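Local coordinates for protein putative DsbA oxidoreductase SCO1869 (Streptomyces coelicolor A3, PDB 3GL5) that probably acts as a thiol-disulfide oxidoreductase of the DsbA family, built on a thioredoxin-like fold with an inserted helical region, at residues 22-27 with 115-120; 40-45 with 106-111; 173-178 with 189-194. All coordinates share one frame; numbering follows the deposited sequence.

Contact 1 (22-27 with 115-120); sequences RFEKAL and RHEALL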
loop_
_atom_site.group_PDB
_atom_site.type_symbol
_atom_site.label_atom_id
_atom_site.label_comp_id
_atom_site.label_asym_id
_atom_site.label_seq_id
_atom_site.Cartn_x
_atom_site.Cartn_y
_atom_site.Cartn_z
ATOM N N ARG A 22 -5.420 -2.925 -21.072
ATOM C CA ARG A 22 -6.838 -2.590 -21.253
ATOM C C ARG A 22 -7.379 -1.770 -20.073
ATOM O O ARG A 22 -8.096 -0.790 -20.264
ATOM C CB ARG A 22 -7.681 -3.847 -21.507
ATOM C CG ARG A 22 -7.828 -4.125 -22.933
ATOM C CD ARG A 22 -8.532 -5.422 -23.223
ATOM N NE ARG A 22 -8.203 -5.914 -24.559
ATOM C CZ ARG A 22 -8.593 -7.100 -25.024
ATOM N NH1 ARG A 22 -9.292 -7.920 -24.264
ATOM N NH2 ARG A 22 -8.260 -7.493 -26.238
ATOM N N PHE A 23 -7.006 -2.179 -18.863
ATOM C CA PHE A 23 -7.389 -1.477 -17.671
ATOM C C PHE A 23 -6.820 -0.077 -17.651
ATOM O O PHE A 23 -7.509 0.871 -17.234
ATOM C CB PHE A 23 -6.913 -2.191 -16.408
ATOM C CG PHE A 23 -7.135 -1.378 -15.180
ATOM C CD1 PHE A 23 -8.411 -1.252 -14.646
ATOM C CD2 PHE A 23 -6.088 -0.645 -14.621
ATOM C CE1 PHE A 23 -8.638 -0.455 -13.551
ATOM C CE2 PHE A 23 -6.302 0.169 -13.515
ATOM C CZ PHE A 23 -7.565 0.250 -12.964
ATOM N N GLU A 24 -5.550 0.049 -18.031
ATOM C CA GLU A 24 -4.892 1.333 -17.954
ATOM C C GLU A 24 -5.534 2.287 -18.956
ATOM O O GLU A 24 -5.801 3.484 -18.673
ATOM C CB GLU A 24 -3.406 1.170 -18.228
ATOM C CG GLU A 24 -2.618 0.679 -17.005
ATOM C CD GLU A 24 -1.222 0.174 -17.347
ATOM O OE1 GLU A 24 -0.760 0.324 -18.503
ATOM O OE2 GLU A 24 -0.579 -0.416 -16.459
ATOM N N LYS A 25 -5.827 1.740 -20.129
ATOM C CA LYS A 25 -6.517 2.519 -21.132
ATOM C C LYS A 25 -7.865 3.011 -20.565
ATOM O O LYS A 25 -8.189 4.173 -20.697
ATOM C CB LYS A 25 -6.638 1.727 -22.439
ATOM C CG LYS A 25 -7.706 2.249 -23.383
ATOM C CD LYS A 25 -7.862 1.376 -24.634
ATOM C CE LYS A 25 -7.259 2.078 -25.825
ATOM N NZ LYS A 25 -8.012 1.823 -27.119
ATOM N N ALA A 26 -8.610 2.141 -19.889
ATOM C CA ALA A 26 -9.898 2.518 -19.292
ATOM C C ALA A 26 -9.708 3.557 -18.186
ATOM O O ALA A 26 -10.523 4.495 -18.022
ATOM C CB ALA A 26 -10.587 1.292 -18.729
ATOM N N LEU A 27 -8.633 3.402 -17.423
ATOM C CA LEU A 27 -8.405 4.273 -16.303
ATOM C C LEU A 27 -8.101 5.730 -16.787
ATOM O O LEU A 27 -8.563 6.723 -16.179
ATOM C CB LEU A 27 -7.284 3.700 -15.431
ATOM C CG LEU A 27 -6.886 4.598 -14.267
ATOM C CD1 LEU A 27 -8.139 4.898 -13.439
ATOM C CD2 LEU A 27 -5.722 4.033 -13.387
ATOM N N ARG A 115 9.191 0.866 -7.232
ATOM C CA ARG A 115 9.423 0.573 -8.652
ATOM C C ARG A 115 8.548 -0.578 -9.136
ATOM O O ARG A 115 8.889 -1.245 -10.106
ATOM C CB ARG A 115 10.914 0.282 -8.922
ATOM C CG ARG A 115 11.901 1.394 -8.441
ATOM C CD ARG A 115 12.572 2.259 -9.548
ATOM N NE ARG A 115 13.970 2.587 -9.173
ATOM C CZ ARG A 115 14.696 3.652 -9.566
ATOM N NH1 ARG A 115 14.206 4.582 -10.385
ATOM N NH2 ARG A 115 15.945 3.794 -9.120
ATOM N N HIS A 116 7.420 -0.807 -8.468
ATOM C CA HIS A 116 6.627 -1.995 -8.735
ATOM C C HIS A 116 6.203 -2.090 -10.232
ATOM O O HIS A 116 6.473 -3.109 -10.887
ATOM C CB HIS A 116 5.422 -2.095 -7.801
ATOM C CG HIS A 116 4.822 -3.472 -7.731
ATOM N ND1 HIS A 116 3.999 -3.876 -6.700
ATOM C CD2 HIS A 116 4.900 -4.527 -8.585
ATOM C CE1 HIS A 116 3.630 -5.133 -6.898
ATOM N NE2 HIS A 116 4.145 -5.545 -8.045
ATOM N N GLU A 117 5.625 -1.012 -10.765
ATOM C CA GLU A 117 5.109 -1.048 -12.119
ATOM C C GLU A 117 6.199 -1.172 -13.195
ATOM O O GLU A 117 6.015 -1.898 -14.190
ATOM C CB GLU A 117 4.129 0.094 -12.393
ATOM C CG GLU A 117 3.192 -0.318 -13.519
ATOM C CD GLU A 117 1.913 0.478 -13.574
ATOM O OE1 GLU A 117 1.481 1.016 -12.516
ATOM O OE2 GLU A 117 1.331 0.549 -14.685
ATOM N N ALA A 118 7.350 -0.532 -12.942
ATOM C CA ALA A 118 8.531 -0.672 -13.802
ATOM C C ALA A 118 9.051 -2.102 -13.860
ATOM O O ALA A 118 9.405 -2.595 -14.929
ATOM C CB ALA A 118 9.660 0.319 -13.397
ATOM N N LEU A 119 9.105 -2.810 -12.746
ATOM C CA LEU A 119 9.619 -4.183 -12.812
ATOM C C LEU A 119 8.542 -5.144 -13.375
ATOM O O LEU A 119 8.856 -6.114 -14.100
ATOM C CB LEU A 119 10.127 -4.676 -11.449
ATOM C CG LEU A 119 10.806 -6.050 -11.414
ATOM C CD1 LEU A 119 12.018 -6.097 -12.353
ATOM C CD2 LEU A 119 11.148 -6.489 -9.959
ATOM N N LEU A 120 7.288 -4.862 -13.047
ATOM C CA LEU A 120 6.176 -5.648 -13.595
ATOM C C LEU A 120 6.187 -5.597 -15.144
ATOM O O LEU A 120 6.188 -6.639 -15.822
ATOM C CB LEU A 120 4.856 -5.183 -12.980
ATOM C CG LEU A 120 3.595 -5.920 -13.411
ATOM C CD1 LEU A 120 3.676 -7.448 -13.114
ATOM C CD2 LEU A 120 2.353 -5.249 -12.799
#
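E24 and E117 reach toward each other from two helices and meet through a single pair of carboxylate oxygens, a worked example of how like charges can be brought together by a shared counterion. OE2 of E24 lies 2.8 Å from OE2 of E117; both oxygens being acceptors, this is a close approach of like charges and not a hydrogen bond. The carboxylate carbons stay farther back, with CD of E24 3.7 Å from OE2 of E117. The two groups arrive from opposite directions, their planes turned 30° apart. Both side chains run extended beyond CG, so the carboxylates meet midway across a gap of 11.8 Å between the CA atoms of E24 and E117.

The ionic component comes from K20, one turn earlier on the helix of E24. Its NZ forms salt bridges with OE2 of both glutamates, and this positive charge probably offsets much of their repulsion.

The backbones do not meet; each helix is held by its own bonds, such as L27 N to F23 O at 2.8 Å. Just 54 Å² is buried between the segments, so the approach is a narrow polar bridge at the surface.

Apolar packing engages other elements. F23 and L27 rest on V38 of strand 36-42, and A26 on helix 201-213. L119 and L120 pack against helix 101-111, while E117 and L120 also touch H40. Helix 14-28, whose start carries the C13-C16 disulfide, is thus linked across strand 36-42 to helix 116-128 of the insertion, V38 meeting the first helix and H40 the second.

Contact 2 (40-45 with 106-111); sequences HRSFEL and LLHLAK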
loop_
_atom_site.group_PDB
_atom_site.type_symbol
_atom_site.label_atom_id
_atom_site.label_comp_id
_atom_site.label_asym_id
_atom_site.label_seq_id
_atom_site.Cartn_x
_atom_site.Cartn_y
_atom_site.Cartn_z
ATOM N N HIS A 40 -0.572 -3.495 -7.360
ATOM C CA HIS A 40 -0.355 -4.807 -7.972
ATOM C C HIS A 40 -0.069 -5.849 -6.915
ATOM O O HIS A 40 0.564 -5.542 -5.889
ATOM C CB HIS A 40 0.756 -4.772 -9.028
ATOM C CG HIS A 40 0.416 -3.918 -10.191
ATOM N ND1 HIS A 40 -0.624 -4.221 -11.043
ATOM C CD2 HIS A 40 0.916 -2.723 -10.608
ATOM C CE1 HIS A 40 -0.724 -3.268 -11.961
ATOM N NE2 HIS A 40 0.201 -2.352 -11.722
ATOM N N ARG A 41 -0.544 -7.067 -7.186
ATOM C CA ARG A 41 -0.647 -8.160 -6.220
ATOM C C ARG A 41 -0.201 -9.451 -6.890
ATOM O O ARG A 41 -0.483 -9.656 -8.064
ATOM C CB ARG A 41 -2.103 -8.353 -5.845
ATOM C CG ARG A 41 -2.685 -7.216 -5.089
ATOM C CD ARG A 41 -2.321 -7.455 -3.694
ATOM N NE ARG A 41 -3.094 -6.619 -2.842
ATOM C CZ ARG A 41 -3.264 -6.856 -1.553
ATOM N NH1 ARG A 41 -2.728 -7.946 -0.967
ATOM N NH2 ARG A 41 -3.994 -6.006 -0.855
ATOM N N SER A 42 0.511 -10.295 -6.150
ATOM C CA SER A 42 1.060 -11.531 -6.692
ATOM C C SER A 42 -0.001 -12.606 -6.845
ATOM O O SER A 42 -0.822 -12.795 -5.960
ATOM C CB SER A 42 2.092 -12.104 -5.736
ATOM O OG SER A 42 3.155 -11.200 -5.535
ATOM N N PHE A 43 0.086 -13.369 -7.920
ATOM C CA PHE A 43 -0.685 -14.586 -8.051
ATOM C C PHE A 43 0.128 -15.561 -8.857
ATOM O O PHE A 43 0.718 -15.173 -9.855
ATOM C CB PHE A 43 -2.006 -14.271 -8.777
ATOM C CG PHE A 43 -3.016 -15.422 -8.781
ATOM C CD1 PHE A 43 -4.065 -15.440 -7.868
ATOM C CD2 PHE A 43 -2.943 -16.447 -9.744
ATOM C CE1 PHE A 43 -5.032 -16.489 -7.868
ATOM C CE2 PHE A 43 -3.898 -17.497 -9.778
ATOM C CZ PHE A 43 -4.938 -17.525 -8.825
ATOM N N GLU A 44 0.178 -16.831 -8.449
ATOM C CA GLU A 44 0.874 -17.819 -9.264
ATOM C C GLU A 44 -0.163 -18.793 -9.825
ATOM O O GLU A 44 -0.843 -19.483 -9.072
ATOM C CB GLU A 44 1.908 -18.610 -8.446
ATOM C CG GLU A 44 3.253 -17.927 -8.209
ATOM C CD GLU A 44 4.057 -18.660 -7.155
ATOM O OE1 GLU A 44 3.721 -18.572 -5.943
ATOM O OE2 GLU A 44 4.985 -19.394 -7.530
ATOM N N LEU A 45 -0.223 -18.903 -11.144
ATOM C CA LEU A 45 -1.057 -19.920 -11.775
ATOM C C LEU A 45 -0.552 -21.336 -11.444
ATOM O O LEU A 45 -1.353 -22.253 -11.318
ATOM C CB LEU A 45 -1.103 -19.698 -13.283
ATOM C CG LEU A 45 -2.016 -18.546 -13.705
ATOM C CD1 LEU A 45 -1.610 -18.083 -15.096
ATOM C CD2 LEU A 45 -3.513 -18.958 -13.651
ATOM N N LEU A 106 10.825 -10.812 -6.234
ATOM C CA LEU A 106 11.483 -9.610 -6.754
ATOM C C LEU A 106 10.515 -8.482 -7.041
ATOM O O LEU A 106 10.896 -7.318 -6.897
ATOM C CB LEU A 106 12.317 -9.900 -8.000
ATOM C CG LEU A 106 13.638 -10.645 -7.806
ATOM C CD1 LEU A 106 14.208 -10.835 -9.216
ATOM C CD2 LEU A 106 14.652 -9.904 -6.897
ATOM N N LEU A 107 9.266 -8.800 -7.440
ATOM C CA LEU A 107 8.263 -7.750 -7.584
ATOM C C LEU A 107 7.989 -7.061 -6.233
ATOM O O LEU A 107 7.691 -5.871 -6.196
ATOM C CB LEU A 107 6.967 -8.258 -8.218
ATOM C CG LEU A 107 7.099 -8.572 -9.722
ATOM C CD1 LEU A 107 5.947 -9.471 -10.211
ATOM C CD2 LEU A 107 7.117 -7.271 -10.565
ATOM N N HIS A 108 8.045 -7.828 -5.154
ATOM C CA HIS A 108 7.874 -7.275 -3.822
ATOM C C HIS A 108 9.076 -6.446 -3.379
ATOM O O HIS A 108 8.890 -5.397 -2.822
ATOM C CB HIS A 108 7.483 -8.360 -2.802
ATOM C CG HIS A 108 6.028 -8.696 -2.856
ATOM N ND1 HIS A 108 5.101 -8.140 -2.004
ATOM C CD2 HIS A 108 5.325 -9.463 -3.726
ATOM C CE1 HIS A 108 3.894 -8.584 -2.314
ATOM N NE2 HIS A 108 4.005 -9.393 -3.355
ATOM N N LEU A 109 10.290 -6.881 -3.652
ATOM C CA LEU A 109 11.447 -5.951 -3.592
ATOM C C LEU A 109 11.164 -4.610 -4.288
ATOM O O LEU A 109 11.215 -3.534 -3.657
ATOM C CB LEU A 109 12.716 -6.596 -4.154
ATOM C CG LEU A 109 13.951 -5.684 -4.302
ATOM C CD1 LEU A 109 14.279 -4.911 -2.993
ATOM C CD2 LEU A 109 15.141 -6.510 -4.728
ATOM N N ALA A 110 10.816 -4.674 -5.575
ATOM C CA ALA A 110 10.350 -3.490 -6.317
ATOM C C ALA A 110 9.217 -2.696 -5.643
ATOM O O ALA A 110 9.240 -1.473 -5.643
ATOM C CB ALA A 110 9.929 -3.884 -7.771
ATOM N N LYS A 111 8.210 -3.371 -5.089
ATOM C CA LYS A 111 7.033 -2.652 -4.558
ATOM C C LYS A 111 7.504 -1.779 -3.393
ATOM O O LYS A 111 6.991 -0.647 -3.144
ATOM C CB LYS A 111 5.967 -3.656 -4.105
ATOM C CG LYS A 111 4.767 -3.060 -3.349
ATOM C CD LYS A 111 4.089 -4.114 -2.468
ATOM C CE LYS A 111 2.573 -4.003 -2.594
ATOM N NZ LYS A 111 1.829 -4.516 -1.398
HETATM O O HOH W 1 0.921 -6.664 -3.509
#
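The hydroxyl of S42 meets the imidazole of H108 in the tight, buried half of this strand-to-helix contact. OG lies in the ring plane at the edge, 3.0 Å from NE2, in a hydrogen bond for which either residue could be the donor. The neighbouring carbon CD2 is close as well, 3.3 Å from the same OG. With CG anti to its carbonyl carbon (chi1 -80°), H108 swings its ring off the helix so that the nitrogen-bearing edge meets the strand. D172 is a shared partner: its OD2 accepts from the backbone N of S42 and makes a weak hydrogen bond with NE2 of H108, tying both residues to one carboxylate.

One helical turn further on, the fit is looser and water takes over. K111 sends its chain past H40, its CE 4.2 Å from the carbonyl O of H40. A water donates to that O at 2.7 Å and accepts a weak bond from NZ of K111 at 3.1 Å. NZ also stays 5.5 Å from NE of R41, whose guanidinium is paired with E6 and D172.

Strand 36-42 is the outermost strand on its side of the chain's four-stranded sheet. Helix 101-111 belongs to the helices inserted between this strand and strand 186-189, a topology characteristic of the DsbA branch of the thioredoxin fold.

Contact 3 (173-178 with 189-194); sequences EREAAQ and LDRAYG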
loop_
_atom_site.group_PDB
_atom_site.type_symbol
_atom_site.label_atom_id
_atom_site.label_comp_id
_atom_site.label_asym_id
_atom_site.label_seq_id
_atom_site.Cartn_x
_atom_site.Cartn_y
_atom_site.Cartn_z
ATOM N N GLU A 173 -1.333 -14.073 -2.293
ATOM C CA GLU A 173 -2.033 -15.237 -2.855
ATOM C C GLU A 173 -3.170 -15.654 -1.948
ATOM O O GLU A 173 -4.230 -15.976 -2.399
ATOM C CB GLU A 173 -1.065 -16.405 -3.092
ATOM C CG GLU A 173 -0.118 -16.084 -4.191
ATOM C CD GLU A 173 1.057 -17.073 -4.320
ATOM O OE1 GLU A 173 1.330 -17.859 -3.371
ATOM O OE2 GLU A 173 1.694 -17.078 -5.400
ATOM N N ARG A 174 -2.912 -15.647 -0.663
ATOM C CA ARG A 174 -3.929 -15.916 0.345
ATOM C C ARG A 174 -5.155 -14.999 0.182
ATOM O O ARG A 174 -6.285 -15.459 0.124
ATOM C CB ARG A 174 -3.313 -15.786 1.740
ATOM C CG ARG A 174 -4.301 -15.954 2.837
ATOM C CD ARG A 174 -3.680 -15.692 4.157
ATOM N NE ARG A 174 -3.590 -14.265 4.511
ATOM C CZ ARG A 174 -2.463 -13.633 4.867
ATOM N NH1 ARG A 174 -1.309 -14.283 4.893
ATOM N NH2 ARG A 174 -2.491 -12.348 5.222
ATOM N N GLU A 175 -4.911 -13.691 0.116
ATOM C CA GLU A 175 -5.960 -12.658 -0.066
ATOM C C GLU A 175 -6.830 -12.901 -1.336
ATOM O O GLU A 175 -8.071 -12.836 -1.279
ATOM C CB GLU A 175 -5.258 -11.300 -0.096
ATOM C CG GLU A 175 -6.142 -10.087 -0.146
ATOM C CD GLU A 175 -6.626 -9.677 1.216
ATOM O OE1 GLU A 175 -5.785 -9.597 2.147
ATOM O OE2 GLU A 175 -7.843 -9.428 1.352
ATOM N N ALA A 176 -6.189 -13.254 -2.452
ATOM C CA ALA A 176 -6.896 -13.594 -3.696
ATOM C C ALA A 176 -7.819 -14.794 -3.493
ATOM O O ALA A 176 -8.977 -14.812 -3.948
ATOM C CB ALA A 176 -5.881 -13.917 -4.787
ATOM N N ALA A 177 -7.281 -15.819 -2.838
ATOM C CA ALA A 177 -8.055 -17.017 -2.517
ATOM C C ALA A 177 -9.251 -16.650 -1.608
ATOM O O ALA A 177 -10.366 -17.086 -1.853
ATOM C CB ALA A 177 -7.143 -18.148 -1.889
ATOM N N GLN A 178 -9.035 -15.797 -0.611
ATOM C CA GLN A 178 -10.136 -15.342 0.248
ATOM C C GLN A 178 -11.171 -14.534 -0.526
ATOM O O GLN A 178 -12.362 -14.606 -0.219
ATOM C CB GLN A 178 -9.600 -14.498 1.409
ATOM C CG GLN A 178 -9.057 -15.332 2.557
ATOM C CD GLN A 178 -8.212 -14.544 3.533
ATOM O OE1 GLN A 178 -8.233 -13.323 3.528
ATOM N NE2 GLN A 178 -7.468 -15.246 4.395
ATOM N N LEU A 189 -12.177 -3.597 -7.158
ATOM C CA LEU A 189 -12.371 -2.155 -7.198
ATOM C C LEU A 189 -13.014 -1.793 -5.900
ATOM O O LEU A 189 -14.159 -2.185 -5.644
ATOM C CB LEU A 189 -13.235 -1.740 -8.397
ATOM C CG LEU A 189 -12.574 -1.994 -9.749
ATOM C CD1 LEU A 189 -12.851 -3.414 -10.251
ATOM C CD2 LEU A 189 -13.008 -0.988 -10.779
ATOM N N ASP A 190 -12.261 -1.094 -5.059
ATOM C CA ASP A 190 -12.791 -0.603 -3.790
ATOM C C ASP A 190 -13.250 -1.704 -2.820
ATOM O O ASP A 190 -14.156 -1.475 -2.027
ATOM C CB ASP A 190 -13.976 0.332 -4.038
ATOM C CG ASP A 190 -14.222 1.271 -2.868
ATOM O OD1 ASP A 190 -13.228 1.592 -2.144
ATOM O OD2 ASP A 190 -15.387 1.683 -2.678
ATOM N N ARG A 191 -12.640 -2.890 -2.869
ATOM C CA ARG A 191 -13.166 -4.035 -2.109
ATOM C C ARG A 191 -14.712 -4.224 -2.206
ATOM O O ARG A 191 -15.309 -4.809 -1.304
ATOM C CB ARG A 191 -12.700 -3.983 -0.639
ATOM C CG ARG A 191 -11.199 -4.277 -0.411
ATOM C CD ARG A 191 -10.904 -5.780 -0.519
ATOM N NE ARG A 191 -9.476 -6.051 -0.677
ATOM C CZ ARG A 191 -8.641 -6.321 0.327
ATOM N NH1 ARG A 191 -9.094 -6.364 1.577
ATOM N NH2 ARG A 191 -7.345 -6.543 0.092
ATOM N N ALA A 192 -15.351 -3.758 -3.296
ATOM C CA ALA A 192 -16.814 -3.930 -3.504
ATOM C C ALA A 192 -17.128 -4.717 -4.753
ATOM O O ALA A 192 -18.117 -5.474 -4.804
ATOM C CB ALA A 192 -17.539 -2.574 -3.572
ATOM N N TYR A 193 -16.310 -4.518 -5.783
ATOM C CA TYR A 193 -16.555 -5.157 -7.059
ATOM C C TYR A 193 -15.354 -5.975 -7.540
ATOM O O TYR A 193 -14.231 -5.481 -7.560
ATOM C CB TYR A 193 -16.906 -4.085 -8.084
ATOM C CG TYR A 193 -18.342 -3.620 -7.989
ATOM C CD1 TYR A 193 -19.339 -4.257 -8.727
ATOM C CD2 TYR A 193 -18.713 -2.559 -7.153
ATOM C CE1 TYR A 193 -20.672 -3.842 -8.660
ATOM C CE2 TYR A 193 -20.053 -2.137 -7.076
ATOM C CZ TYR A 193 -21.017 -2.792 -7.833
ATOM O OH TYR A 193 -22.339 -2.416 -7.778
ATOM N N GLY A 194 -15.599 -7.221 -7.938
ATOM C CA GLY A 194 -14.561 -8.046 -8.554
ATOM C C GLY A 194 -14.708 -8.111 -10.059
ATOM O O GLY A 194 -15.750 -8.446 -10.562
#
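Over one face of the R191 guanidinium sits OE2 of E175, making a salt bridge of charge alone, since no N-H points at the oxygen. OE2 is 3.2 Å from NH2 of R191 and 3.3 Å from its NH1, and CZ lies beneath it at a similar range. Carboxylate and guanidinium planes are nearly parallel, 19° apart. E175 gets there by folding its chain at chi2 (83°), which turns the carboxylate across the arginine's flat end.

R191 stands in the turn joining strands 186-189 and 193-196, a beta hairpin at the edge of the thioredoxin-type sheet within this chain. D190 and R191 both take left-handed backbone conformations, and a classic beta bulge follows, A192 and Y193 together facing L189. The carbonyl O of L189 accepts from A192 N at 3.1 Å and from Y193 N at 3.2 Å, both from the same face of its plane.

Further out, NE of R191 pairs with E6 of strand 3-9, which probably helps to fix the guanidinium, while W8 packs against E175. H2 of the second subunit gives its backbone N to OE2 of E175 and OE1 of Q178. Y193 and G194 pair in parallel with a strand of that subunit, carrying the sheet across the interface.

Contact 2 is nested within the chain loop closed by contact 1, and their centres lie 13 Å apart. Helices 101-111 and 116-128 are joined by a probable hydrogen bond from R115 N to A110 O of 2.8 Å. Contact 3 follows later in the chain, 15 Å centre to centre from contact 2 and 18 Å from contact 1. Charges connect it to contact 2: R170 bridges E44 and E173, whose OE1 and OE2 respectively approach to 2.6 Å, and E6 pairs with both R41 and R191. The C13-C16 disulfide, probably the redox-active CxxC pair as in other thioredoxin-fold oxidoreductases, sits at the start of contact 1's helix 14-28, and L45 of contact 2 touches C13.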